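Local coordinates for protein transcriptional regulator AcuR (Rhodobacter sphaeroides 2.4.1, PDB 3BRU) that represses transcription of its own operon, probably by binding two operator sequences in the promoter, as a helical regulator of the TetR family, at residues 103-108 with 161-166; 42-47 with 124-129; 33-38 with 54-59; 187-192 with 203-208. All coordinates share one frame; numbering follows the deposited sequence.

Contact 1 of 4, residues 103-108 with 161-166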
loop_
_atom_site.group_PDB
_atom_site.type_symbol
_atom_site.label_atom_id
_atom_site.label_comp_id
_atom_site.label_asym_id
_atom_site.label_seq_id
_atom_site.Cartn_x
_atom_site.Cartn_y
_atom_site.Cartn_z
ATOM N N ALA A 103 21.422 -20.169 1.303
ATOM C CA ALA A 103 22.052 -19.155 0.456
ATOM C C ALA A 103 21.292 -17.852 0.653
ATOM O O ALA A 103 20.094 -17.866 1.013
ATOM C CB ALA A 103 22.020 -19.587 -0.992
ATOM N N PRO A 104 21.972 -16.713 0.470
ATOM C CA PRO A 104 21.228 -15.456 0.610
ATOM C C PRO A 104 19.830 -15.372 -0.057
ATOM O O PRO A 104 18.861 -14.992 0.604
ATOM C CB PRO A 104 22.203 -14.411 0.067
ATOM C CG PRO A 104 23.528 -14.961 0.435
ATOM C CD PRO A 104 23.409 -16.476 0.217
ATOM N N LEU A 105 19.691 -15.738 -1.324
ATOM C CA LEU A 105 18.380 -15.561 -1.962
ATOM C C LEU A 105 17.337 -16.523 -1.451
ATOM O O LEU A 105 16.170 -16.180 -1.399
ATOM C CB LEU A 105 18.483 -15.614 -3.474
ATOM C CG LEU A 105 19.243 -14.415 -4.083
ATOM C CD1 LEU A 105 19.388 -14.647 -5.560
ATOM C CD2 LEU A 105 18.598 -13.020 -3.782
ATOM N N ALA A 106 17.769 -17.724 -1.055
ATOM C CA ALA A 106 16.870 -18.654 -0.386
ATOM C C ALA A 106 16.336 -18.170 0.962
ATOM O O ALA A 106 15.213 -18.529 1.323
ATOM C CB ALA A 106 17.471 -20.070 -0.280
ATOM N N ARG A 107 17.121 -17.374 1.702
ATOM C CA ARG A 107 16.641 -16.716 2.919
ATOM C C ARG A 107 15.536 -15.699 2.636
ATOM O O ARG A 107 14.652 -15.494 3.468
ATOM C CB ARG A 107 17.756 -15.973 3.643
ATOM C CG ARG A 107 18.849 -16.829 4.163
ATOM C CD ARG A 107 19.993 -15.958 4.501
ATOM N NE ARG A 107 21.190 -16.760 4.543
ATOM C CZ ARG A 107 22.418 -16.260 4.663
ATOM N NH1 ARG A 107 22.595 -14.948 4.757
ATOM N NH2 ARG A 107 23.469 -17.077 4.699
ATOM N N LEU A 108 15.615 -15.035 1.491
ATOM C CA LEU A 108 14.581 -14.080 1.114
ATOM C C LEU A 108 13.277 -14.810 0.755
ATOM O O LEU A 108 12.214 -14.369 1.112
ATOM C CB LEU A 108 15.060 -13.145 -0.012
ATOM C CG LEU A 108 14.019 -12.072 -0.410
ATOM C CD1 LEU A 108 13.775 -11.049 0.713
ATOM C CD2 LEU A 108 14.352 -11.366 -1.753
ATOM N N GLN A 161 21.837 -5.661 2.971
ATOM C CA GLN A 161 22.951 -6.468 3.477
ATOM C C GLN A 161 22.827 -7.907 2.944
ATOM O O GLN A 161 23.802 -8.476 2.487
ATOM C CB GLN A 161 23.004 -6.423 4.990
ATOM C CG GLN A 161 24.180 -7.163 5.606
ATOM C CD GLN A 161 23.907 -7.564 7.067
ATOM O OE1 GLN A 161 22.910 -7.129 7.683
ATOM N NE2 GLN A 161 24.788 -8.401 7.629
ATOM N N LEU A 162 21.603 -8.448 2.944
ATOM C CA LEU A 162 21.308 -9.738 2.331
ATOM C C LEU A 162 21.734 -9.765 0.866
ATOM O O LEU A 162 22.432 -10.707 0.435
ATOM C CB LEU A 162 19.817 -10.053 2.443
ATOM C CG LEU A 162 19.374 -11.465 2.057
ATOM C CD1 LEU A 162 20.330 -12.477 2.673
ATOM C CD2 LEU A 162 17.953 -11.758 2.553
ATOM N N PHE A 163 21.313 -8.728 0.123
ATOM C CA PHE A 163 21.690 -8.556 -1.277
ATOM C C PHE A 163 23.209 -8.399 -1.490
ATOM O O PHE A 163 23.715 -8.901 -2.482
ATOM C CB PHE A 163 20.917 -7.412 -1.976
ATOM C CG PHE A 163 19.426 -7.647 -2.094
ATOM C CD1 PHE A 163 18.903 -8.928 -2.276
ATOM C CD2 PHE A 163 18.530 -6.575 -2.055
ATOM C CE1 PHE A 163 17.496 -9.133 -2.377
ATOM C CE2 PHE A 163 17.145 -6.776 -2.176
ATOM C CZ PHE A 163 16.624 -8.057 -2.332
ATOM N N ARG A 164 23.926 -7.697 -0.607
ATOM C CA ARG A 164 25.395 -7.646 -0.709
ATOM C C ARG A 164 26.025 -9.021 -0.549
ATOM O O ARG A 164 26.984 -9.339 -1.233
ATOM C CB ARG A 164 26.019 -6.678 0.290
ATOM C CG ARG A 164 26.013 -5.265 -0.184
ATOM C CD ARG A 164 26.879 -4.339 0.685
ATOM N NE ARG A 164 26.327 -4.255 2.039
ATOM C CZ ARG A 164 25.322 -3.464 2.410
ATOM N NH1 ARG A 164 24.761 -2.620 1.522
ATOM N NH2 ARG A 164 24.889 -3.529 3.674
ATOM N N GLU A 165 25.490 -9.841 0.347
ATOM C CA GLU A 165 25.948 -11.223 0.466
ATOM C C GLU A 165 25.580 -12.085 -0.742
ATOM O O GLU A 165 26.345 -12.976 -1.116
ATOM C CB GLU A 165 25.414 -11.849 1.740
ATOM C CG GLU A 165 25.877 -11.119 2.970
ATOM C CD GLU A 165 25.060 -11.464 4.218
ATOM O OE1 GLU A 165 24.211 -12.401 4.152
ATOM O OE2 GLU A 165 25.275 -10.798 5.272
ATOM N N ALA A 166 24.410 -11.833 -1.345
ATOM C CA ALA A 166 24.039 -12.481 -2.608
ATOM C C ALA A 166 25.004 -12.108 -3.736
ATOM O O ALA A 166 25.302 -12.957 -4.566
ATOM C CB ALA A 166 22.604 -12.187 -2.996
#
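In the C-terminal domain of this TetR-family regulator, the first turn of helix 104-120 packs against the last turns of helix 143-167, with Pro104 set into the groove between Leu162, Glu165 and Ala166. The proline ring rests its CB and CG against the backbone there: its CB is also 3.8 Å from Ala166 CB, and its CG is 3.7 Å from the carbonyl carbon of Glu165. Leu162 reaches across with both branches, CD1 coming within 3.7 Å of Pro104 CB and CD2 turning to Leu108 CB. The two helical segments run roughly antiparallel, at 144° with axes 9.3 Å apart, an all-helical packing in which Ala103 holds the N-cap position. Deeper in, Leu108 sends CD2 to the edge of the Phe163 ring, 3.9 Å from CE1; Leu105 CD2 approaches the same edge and also meets Ala166 CB. Phe185 and Leu181 of helix 178-199 continue this apolar layer. At the outer margin Arg107, extended from CG to NE, offers NH1 to Glu165 OE1 at 3.1 Å. This salt bridge has a weak hydrogen bond, bent to 126° at the hydrogen, and the guanidinium and carboxylate planes stand 75° apart. Arg107 NH2 donates to the carbonyl oxygen of Leu102.

Contact 2 of 4, residues 42-47 with 124-129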
loop_
_atom_site.group_PDB
_atom_site.type_symbol
_atom_site.label_atom_id
_atom_site.label_comp_id
_atom_site.label_asym_id
_atom_site.label_seq_id
_atom_site.Cartn_x
_atom_site.Cartn_y
_atom_site.Cartn_z
ATOM N N HIS A 42 -6.235 -5.340 15.948
ATOM C CA HIS A 42 -7.251 -4.452 15.395
ATOM C C HIS A 42 -6.683 -3.528 14.337
ATOM O O HIS A 42 -7.331 -3.290 13.339
ATOM C CB HIS A 42 -7.934 -3.625 16.488
ATOM C CG HIS A 42 -8.945 -4.387 17.281
ATOM N ND1 HIS A 42 -10.299 -4.124 17.212
ATOM C CD2 HIS A 42 -8.806 -5.426 18.137
ATOM C CE1 HIS A 42 -10.947 -4.964 17.999
ATOM N NE2 HIS A 42 -10.062 -5.752 18.589
ATOM N N LEU A 43 -5.468 -3.024 14.543
ATOM C CA LEU A 43 -4.817 -2.172 13.528
ATOM C C LEU A 43 -4.178 -2.862 12.325
ATOM O O LEU A 43 -3.941 -2.201 11.280
ATOM C CB LEU A 43 -3.768 -1.276 14.157
ATOM C CG LEU A 43 -4.251 0.036 14.753
ATOM C CD1 LEU A 43 -5.238 -0.205 15.898
ATOM C CD2 LEU A 43 -3.002 0.792 15.236
ATOM N N THR A 44 -3.882 -4.154 12.453
ATOM C CA THR A 44 -3.457 -4.957 11.286
ATOM C C THR A 44 -4.686 -5.387 10.445
ATOM O O THR A 44 -4.573 -5.666 9.263
ATOM C CB THR A 44 -2.585 -6.191 11.696
ATOM O OG1 THR A 44 -3.327 -7.045 12.563
ATOM C CG2 THR A 44 -1.321 -5.738 12.441
ATOM N N GLU A 45 -5.855 -5.420 11.071
ATOM C CA GLU A 45 -7.071 -5.852 10.412
ATOM C C GLU A 45 -7.816 -4.654 9.817
ATOM O O GLU A 45 -8.299 -4.710 8.682
ATOM C CB GLU A 45 -7.947 -6.616 11.404
ATOM C CG GLU A 45 -9.229 -7.143 10.797
ATOM C CD GLU A 45 -9.703 -8.467 11.402
ATOM O OE1 GLU A 45 -9.147 -8.892 12.476
ATOM O OE2 GLU A 45 -10.638 -9.077 10.789
ATOM N N LYS A 46 -7.913 -3.576 10.590
ATOM C CA LYS A 46 -8.586 -2.346 10.160
ATOM C C LYS A 46 -7.505 -1.278 9.958
ATOM O O LYS A 46 -6.706 -1.373 9.038
ATOM C CB LYS A 46 -9.666 -1.919 11.155
ATOM C CG LYS A 46 -10.673 -2.999 11.370
ATOM C CD LYS A 46 -12.049 -2.485 11.689
ATOM C CE LYS A 46 -12.248 -2.329 13.187
ATOM N NZ LYS A 46 -13.556 -1.671 13.447
ATOM N N GLY A 47 -7.444 -0.290 10.813
ATOM C CA GLY A 47 -6.333 0.628 10.796
ATOM C C GLY A 47 -6.553 1.548 11.971
ATOM O O GLY A 47 -7.521 1.381 12.736
ATOM N N PHE A 124 -6.000 -14.136 5.509
ATOM C CA PHE A 124 -5.541 -12.912 4.796
ATOM C C PHE A 124 -6.279 -11.637 5.180
ATOM O O PHE A 124 -6.250 -10.677 4.432
ATOM C CB PHE A 124 -5.500 -13.103 3.270
ATOM C CG PHE A 124 -4.596 -14.226 2.859
ATOM C CD1 PHE A 124 -3.239 -13.999 2.653
ATOM C CD2 PHE A 124 -5.080 -15.525 2.770
ATOM C CE1 PHE A 124 -2.379 -15.049 2.350
ATOM C CE2 PHE A 124 -4.231 -16.581 2.463
ATOM C CZ PHE A 124 -2.870 -16.325 2.254
ATOM N N ARG A 125 -6.911 -11.622 6.352
ATOM C CA ARG A 125 -7.620 -10.454 6.863
ATOM C C ARG A 125 -6.672 -9.474 7.582
ATOM O O ARG A 125 -7.030 -8.329 7.831
ATOM C CB ARG A 125 -8.737 -10.903 7.811
ATOM C CG ARG A 125 -9.926 -11.556 7.099
ATOM C CD ARG A 125 -11.034 -11.955 8.087
ATOM N NE ARG A 125 -10.514 -12.891 9.108
ATOM C CZ ARG A 125 -10.629 -14.230 9.104
ATOM N NH1 ARG A 125 -11.283 -14.889 8.138
ATOM N NH2 ARG A 125 -10.070 -14.917 10.097
ATOM N N ARG A 126 -5.458 -9.925 7.899
ATOM C CA ARG A 126 -4.510 -9.107 8.626
ATOM C C ARG A 126 -3.249 -8.866 7.826
ATOM O O ARG A 126 -2.581 -9.806 7.343
ATOM C CB ARG A 126 -4.146 -9.754 9.955
ATOM C CG ARG A 126 -5.282 -9.807 10.966
ATOM C CD ARG A 126 -4.770 -10.381 12.298
ATOM N NE ARG A 126 -5.917 -10.702 13.135
ATOM C CZ ARG A 126 -5.864 -11.516 14.182
ATOM N NH1 ARG A 126 -4.711 -12.083 14.524
ATOM N NH2 ARG A 126 -6.966 -11.769 14.881
ATOM N N GLY A 127 -2.909 -7.591 7.703
ATOM C CA GLY A 127 -1.766 -7.196 6.914
ATOM C C GLY A 127 -0.624 -6.696 7.758
ATOM O O GLY A 127 -0.452 -7.089 8.926
ATOM N N CYS A 128 0.162 -5.813 7.150
ATOM C CA CYS A 128 1.285 -5.217 7.815
ATOM C C CYS A 128 0.789 -3.978 8.570
ATOM O O CYS A 128 0.099 -3.135 8.001
ATOM C CB CYS A 128 2.361 -4.857 6.795
ATOM S SG CYS A 128 3.808 -4.197 7.607
ATOM N N LEU A 129 1.137 -3.877 9.845
ATOM C CA LEU A 129 0.812 -2.687 10.634
ATOM C C LEU A 129 1.415 -1.414 10.026
ATOM O O LEU A 129 0.775 -0.369 9.972
ATOM C CB LEU A 129 1.298 -2.843 12.085
ATOM C CG LEU A 129 1.071 -1.577 12.899
ATOM C CD1 LEU A 129 -0.394 -1.480 13.224
ATOM C CD2 LEU A 129 1.879 -1.547 14.157
HETATM O O HOH W 1 -8.977 -6.831 6.471
HETATM O O HOH W 2 -8.672 -12.005 11.872
#
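The carbonyl oxygen of Thr44, on helix 31-45, accepts a hydrogen bond from Gly127 N at 3.0 Å, almost straight at the hydrogen (173°) but with the donor lying above the carbonyl plane. The same oxygen takes a CA-H...O contact from Arg126 CA at 3.5 Å and a weak hydrogen bond from Asn132 ND2. One residue on, the pattern is reversed, and Glu45 CA points its hydrogen at Arg125 O. Water 1 ties these two residues again, donating to both Glu45 O and Arg125 O. The contact thus seats helix 31-45 of the DNA-binding domain on the loop that leads into helix 129-135 of the C-terminal domain, a junction between the two domains of the TetR fold. On the apolar side Leu129 CD1 packs 3.5 Å from Leu43 CB, while Thr44 CG2 lies 3.9 Å from Leu129 CB. Thr44 turns OG1 back between its own N and carbonyl carbon (chi1 60°), where it bonds to Leu40 O and Glu41 O; the extended Arg126 chain passes obliquely over it, CD 3.6 Å from Thr44 OG1. At the outer side the Glu45 carboxylate faces two arginines: OE1 makes a long salt bridge with Arg126 NE at 3.8 Å, whereas OE2 stays 4.2 Å from Arg125 NE. Water 2 links OE1 to Arg125, donating to Glu45 OE1 and weakly accepting from Arg125 NE.

Contact 3 of 4, residues 33-38 with 54-59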
loop_
_atom_site.group_PDB
_atom_site.type_symbol
_atom_site.label_atom_id
_atom_site.label_comp_id
_atom_site.label_asym_id
_atom_site.label_seq_id
_atom_site.Cartn_x
_atom_site.Cartn_y
_atom_site.Cartn_z
ATOM N N GLN A 33 0.180 -6.488 28.184
ATOM C CA GLN A 33 0.164 -7.363 27.014
ATOM C C GLN A 33 -1.187 -7.433 26.332
ATOM O O GLN A 33 -1.214 -7.530 25.123
ATOM C CB GLN A 33 0.840 -8.739 27.161
ATOM C CG GLN A 33 0.077 -9.959 27.656
ATOM C CD GLN A 33 -1.032 -10.561 26.781
ATOM O OE1 GLN A 33 -1.981 -11.083 27.332
ATOM N NE2 GLN A 33 -0.911 -10.530 25.466
ATOM N N SER A 34 -2.282 -7.386 27.088
ATOM C CA SER A 34 -3.613 -7.495 26.516
ATOM C C SER A 34 -3.870 -6.300 25.608
ATOM O O SER A 34 -4.461 -6.457 24.535
ATOM C CB SER A 34 -4.704 -7.514 27.586
ATOM O OG SER A 34 -4.521 -8.601 28.443
ATOM N N LEU A 35 -3.458 -5.114 26.066
ATOM C CA LEU A 35 -3.631 -3.856 25.329
ATOM C C LEU A 35 -2.851 -3.910 24.021
ATOM O O LEU A 35 -3.429 -3.681 22.954
ATOM C CB LEU A 35 -3.228 -2.659 26.177
ATOM C CG LEU A 35 -4.236 -2.326 27.285
ATOM C CD1 LEU A 35 -3.712 -1.211 28.207
ATOM C CD2 LEU A 35 -5.672 -2.014 26.772
ATOM N N ILE A 36 -1.570 -4.282 24.096
ATOM C CA ILE A 36 -0.738 -4.390 22.908
ATOM C C ILE A 36 -1.306 -5.411 21.905
ATOM O O ILE A 36 -1.430 -5.104 20.698
ATOM C CB ILE A 36 0.684 -4.733 23.299
ATOM C CG1 ILE A 36 1.295 -3.584 24.126
ATOM C CG2 ILE A 36 1.526 -5.137 22.059
ATOM C CD1 ILE A 36 1.674 -2.312 23.341
ATOM N N ARG A 37 -1.656 -6.602 22.410
ATOM C CA ARG A 37 -2.295 -7.652 21.622
ATOM C C ARG A 37 -3.522 -7.148 20.850
ATOM O O ARG A 37 -3.604 -7.302 19.612
ATOM C CB ARG A 37 -2.737 -8.806 22.510
ATOM C CG ARG A 37 -3.571 -9.847 21.738
ATOM C CD ARG A 37 -2.725 -11.016 21.232
ATOM N NE ARG A 37 -1.431 -10.624 20.654
ATOM C CZ ARG A 37 -1.111 -10.721 19.358
ATOM N NH1 ARG A 37 -1.998 -11.203 18.489
ATOM N NH2 ARG A 37 0.103 -10.357 18.932
ATOM N N ALA A 38 -4.480 -6.575 21.580
ATOM C CA ALA A 38 -5.673 -6.060 20.991
ATOM C C ALA A 38 -5.334 -4.947 20.006
ATOM O O ALA A 38 -5.993 -4.807 19.001
ATOM C CB ALA A 38 -6.613 -5.547 22.088
ATOM N N ASP A 54 -12.235 2.653 23.075
ATOM C CA ASP A 54 -13.228 1.783 23.686
ATOM C C ASP A 54 -13.252 0.401 23.067
ATOM O O ASP A 54 -13.405 -0.580 23.775
ATOM C CB ASP A 54 -14.631 2.368 23.605
ATOM C CG ASP A 54 -14.825 3.565 24.507
ATOM O OD1 ASP A 54 -14.000 3.794 25.435
ATOM O OD2 ASP A 54 -15.838 4.290 24.284
ATOM N N GLU A 55 -13.121 0.319 21.752
ATOM C CA GLU A 55 -13.046 -0.982 21.069
ATOM C C GLU A 55 -11.828 -1.806 21.542
ATOM O O GLU A 55 -11.946 -2.988 21.800
ATOM C CB GLU A 55 -13.071 -0.778 19.543
ATOM C CG GLU A 55 -12.650 -1.974 18.680
ATOM C CD GLU A 55 -12.761 -1.707 17.140
ATOM O OE1 GLU A 55 -13.469 -0.744 16.708
ATOM O OE2 GLU A 55 -12.158 -2.497 16.352
ATOM N N ILE A 56 -10.672 -1.158 21.667
ATOM C CA ILE A 56 -9.457 -1.791 22.225
ATOM C C ILE A 56 -9.701 -2.316 23.645
ATOM O O ILE A 56 -9.333 -3.460 23.942
ATOM C CB ILE A 56 -8.210 -0.824 22.236
ATOM C CG1 ILE A 56 -7.767 -0.446 20.807
ATOM C CG2 ILE A 56 -7.042 -1.364 23.090
ATOM C CD1 ILE A 56 -7.647 -1.595 19.854
ATOM N N LEU A 57 -10.306 -1.501 24.511
ATOM C CA LEU A 57 -10.548 -1.897 25.893
ATOM C C LEU A 57 -11.456 -3.131 25.968
ATOM O O LEU A 57 -11.210 -4.053 26.769
ATOM C CB LEU A 57 -11.186 -0.743 26.688
ATOM C CG LEU A 57 -10.367 0.533 26.855
ATOM C CD1 LEU A 57 -11.104 1.526 27.785
ATOM C CD2 LEU A 57 -8.953 0.215 27.327
ATOM N N LYS A 58 -12.522 -3.107 25.159
ATOM C CA LYS A 58 -13.486 -4.185 25.094
ATOM C C LYS A 58 -12.846 -5.494 24.594
ATOM O O LYS A 58 -13.126 -6.555 25.106
ATOM C CB LYS A 58 -14.682 -3.770 24.228
ATOM C CG LYS A 58 -15.816 -4.800 24.157
ATOM C CD LYS A 58 -16.961 -4.323 23.240
ATOM C CE LYS A 58 -17.966 -5.449 22.983
ATOM N NZ LYS A 58 -19.370 -4.930 22.808
ATOM N N ALA A 59 -11.981 -5.419 23.599
ATOM C CA ALA A 59 -11.251 -6.597 23.160
ATOM C C ALA A 59 -10.200 -7.079 24.193
ATOM O O ALA A 59 -10.075 -8.275 24.432
ATOM C CB ALA A 59 -10.617 -6.329 21.776
#
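Leu35 meets Ile56 and Leu57 through one methyl alone. From CB the side chain swings with CG anti to the carbonyl carbon (chi1 -73°), and neither CB nor CG comes within 4.2 Å of residues 54-59. At the branch point CD2 is the methyl that touches them, 4.0 Å from Ile56 CG2 and equally 4.0 Å from Leu57 CD2, so that it meets two consecutive residues. The other branch, CD1, has no such close neighbour in 54-59. Ile56 in turn uses both of its arms. CG2, the branch anti to the backbone N, receives Leu35, while CG1 carries CD1 off to the backbone of the opposing helix, where it lies 3.7 Å from Ala38 O. One turn along from Leu35, Ala38 supplies the nearest backbone approach: its CA is 5.8 Å from that of Ile56, and its short CB sits 3.9 Å from Ile56 O and 4.1 Å from Ala59 CB. The alanine methyls meet where the segment axes come to 8.9 Å, at 120° between their directions. No hydrogen bond passes between them; the side-chain pairs are apolar, with methyls also resting on carbonyl oxygens. Residues 54-59 form part of the predicted helix-turn-helix motif, so this contact joins the first helix of that motif to the preceding helix 31-45. Phe67 of helix 64-70 packs beside Leu35 and Leu57, Ala60 packs on Leu35 and Ala38, and helix 74-97 brings Phe77 against Ile56.

Contact 4 of 4, residues 187-192 with 203-208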
loop_
_atom_site.group_PDB
_atom_site.type_symbol
_atom_site.label_atom_id
_atom_site.label_comp_id
_atom_site.label_asym_id
_atom_site.label_seq_id
_atom_site.Cartn_x
_atom_site.Cartn_y
_atom_site.Cartn_z
ATOM N N ILE A 187 8.992 -1.636 -1.183
ATOM C CA ILE A 187 7.901 -0.939 -1.899
ATOM C C ILE A 187 6.906 -1.989 -2.461
ATOM O O ILE A 187 5.705 -1.912 -2.231
ATOM C CB ILE A 187 8.415 -0.056 -3.095
ATOM C CG1 ILE A 187 9.185 1.195 -2.635
ATOM C CG2 ILE A 187 7.259 0.266 -4.075
ATOM C CD1 ILE A 187 9.912 1.934 -3.776
ATOM N N GLY A 188 7.418 -2.972 -3.184
ATOM C CA GLY A 188 6.559 -3.943 -3.849
ATOM C C GLY A 188 5.870 -4.913 -2.919
ATOM O O GLY A 188 4.681 -5.235 -3.109
ATOM N N TRP A 189 6.604 -5.364 -1.901
ATOM C CA TRP A 189 6.051 -6.304 -0.896
ATOM C C TRP A 189 4.911 -5.743 -0.051
ATOM O O TRP A 189 3.970 -6.417 0.242
ATOM C CB TRP A 189 7.178 -6.813 -0.013
ATOM C CG TRP A 189 6.779 -7.783 1.010
ATOM C CD1 TRP A 189 6.793 -7.588 2.351
ATOM C CD2 TRP A 189 6.305 -9.112 0.794
ATOM N NE1 TRP A 189 6.369 -8.727 3.004
ATOM C CE2 TRP A 189 6.053 -9.677 2.066
ATOM C CE3 TRP A 189 6.034 -9.878 -0.353
ATOM C CZ2 TRP A 189 5.569 -10.992 2.229
ATOM C CZ3 TRP A 189 5.551 -11.187 -0.191
ATOM C CH2 TRP A 189 5.323 -11.724 1.093
ATOM N N GLU A 190 5.009 -4.486 0.341
ATOM C CA GLU A 190 3.898 -3.822 1.025
ATOM C C GLU A 190 2.645 -3.691 0.131
ATOM O O GLU A 190 1.507 -3.752 0.635
ATOM C CB GLU A 190 4.331 -2.447 1.563
ATOM C CG GLU A 190 5.238 -2.487 2.784
ATOM C CD GLU A 190 4.564 -3.052 4.059
ATOM O OE1 GLU A 190 3.303 -3.048 4.177
ATOM O OE2 GLU A 190 5.304 -3.521 4.955
ATOM N N GLY A 191 2.855 -3.518 -1.179
ATOM C CA GLY A 191 1.756 -3.398 -2.130
ATOM C C GLY A 191 1.137 -4.742 -2.431
ATOM O O GLY A 191 -0.071 -4.832 -2.706
ATOM N N ALA A 192 1.970 -5.797 -2.420
ATOM C CA ALA A 192 1.490 -7.189 -2.525
ATOM C C ALA A 192 0.620 -7.575 -1.299
ATOM O O ALA A 192 -0.442 -8.168 -1.448
ATOM C CB ALA A 192 2.658 -8.150 -2.713
ATOM N N ASP A 203 -2.490 -14.923 -3.955
ATOM C CA ASP A 203 -2.098 -14.728 -5.352
ATOM C C ASP A 203 -1.219 -13.506 -5.636
ATOM O O ASP A 203 -0.259 -13.644 -6.383
ATOM C CB ASP A 203 -3.330 -14.700 -6.257
ATOM C CG ASP A 203 -4.250 -15.899 -6.017
ATOM O OD1 ASP A 203 -4.367 -16.345 -4.842
ATOM O OD2 ASP A 203 -4.865 -16.389 -7.010
ATOM N N PRO A 204 -1.570 -12.311 -5.084
ATOM C CA PRO A 204 -0.711 -11.133 -5.314
ATOM C C PRO A 204 0.690 -11.271 -4.725
ATOM O O PRO A 204 1.624 -10.647 -5.240
ATOM C CB PRO A 204 -1.475 -9.996 -4.628
ATOM C CG PRO A 204 -2.883 -10.492 -4.511
ATOM C CD PRO A 204 -2.756 -11.952 -4.273
ATOM N N LEU A 205 0.828 -12.073 -3.663
ATOM C CA LEU A 205 2.108 -12.370 -3.099
ATOM C C LEU A 205 2.943 -13.157 -4.086
ATOM O O LEU A 205 4.118 -12.827 -4.277
ATOM C CB LEU A 205 1.964 -13.163 -1.787
ATOM C CG LEU A 205 1.126 -12.515 -0.682
ATOM C CD1 LEU A 205 1.114 -13.425 0.560
ATOM C CD2 LEU A 205 1.653 -11.109 -0.357
ATOM N N HIS A 206 2.350 -14.183 -4.711
ATOM C CA HIS A 206 3.090 -15.064 -5.599
ATOM C C HIS A 206 3.448 -14.303 -6.867
ATOM O O HIS A 206 4.544 -14.437 -7.431
ATOM C CB HIS A 206 2.270 -16.304 -5.975
ATOM C CG HIS A 206 1.787 -17.113 -4.804
ATOM N ND1 HIS A 206 0.683 -17.942 -4.881
ATOM C CD2 HIS A 206 2.258 -17.233 -3.540
ATOM C CE1 HIS A 206 0.507 -18.549 -3.720
ATOM N NE2 HIS A 206 1.434 -18.117 -2.884
ATOM N N SER A 207 2.500 -13.501 -7.311
ATOM C CA SER A 207 2.651 -12.687 -8.501
ATOM C C SER A 207 3.793 -11.690 -8.342
ATOM O O SER A 207 4.650 -11.579 -9.218
ATOM C CB SER A 207 1.359 -11.946 -8.787
ATOM O OG SER A 207 1.462 -11.415 -10.076
ATOM N N PHE A 208 3.811 -10.986 -7.217
ATOM C CA PHE A 208 4.922 -10.089 -6.916
ATOM C C PHE A 208 6.316 -10.786 -6.878
ATOM O O PHE A 208 7.262 -10.310 -7.493
ATOM C CB PHE A 208 4.689 -9.275 -5.628
ATOM C CG PHE A 208 5.958 -8.649 -5.105
ATOM C CD1 PHE A 208 6.545 -7.570 -5.781
ATOM C CD2 PHE A 208 6.615 -9.199 -4.002
ATOM C CE1 PHE A 208 7.741 -7.020 -5.353
ATOM C CE2 PHE A 208 7.834 -8.649 -3.559
ATOM C CZ PHE A 208 8.389 -7.541 -4.236
#
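Gly188 opens the contact with its backbone lying directly against the Phe208 ring: its CA is 3.6 Å from Phe208 CE1, and the glycine carbonyl carbon sits over one face of that ring. The next backbone atom, Trp189 N, lies over the same face, 3.7 Å from Phe208 CZ. Trp189 then carries its indole out with CG anti to its own N (chi1 -179°), which brings the six-membered ring up beside Phe208. Trp189 CE3 is 3.8 Å from Phe208 CD2, an atom placed at the indole edge, and the two side chains cross at about a right angle. Further round, Trp189 CZ3 meets Leu205 CD2 at 3.9 Å. Phe111 of helix 104-120 and Phe185 on the same helix as the tryptophan extend this aromatic cluster. One turn after Gly188, Ala192 directs CB into the facing helix, 3.7 Å from Pro204 O and as close to Phe208 CB; its carbonyl oxygen lies near Leu205 CD2. The helical segments run nearly antiparallel at 157°, joining the last two helices of the C-terminal domain, and Ile187 of the second subunit packs on Ala192 at the dimer interface. With no hydrogen bond between the segments, cohesion rests on apolar side-chain packing and on the face of one aromatic ring laid against the backbone of residues 188 and 189.

How the contacts relate
From the N terminus, contact 3 closes first, joining helix 31-45 to helix 53-60 within the DNA-binding domain. Contact 2 leaves the same helix 31-45 farther along and crosses contact 3, reaching over 76 residues to the loop before helix 129-135 and so tying the DNA-binding domain to the C-terminal one; His42 probably bonds to Glu55, and Lys46 approaches it more weakly. Contact 1 opens inside that long loop and closes beyond it, tying helix 104-120 to helix 143-167, so contacts 1 and 2 also cross, although their centres lie 28 Å apart. Contact 4 follows in series, a short closure between the final helices. It touches contact 2 where Phe124 meets Leu205, whereas contact 1 lies about 7 Å from it between nearest atoms.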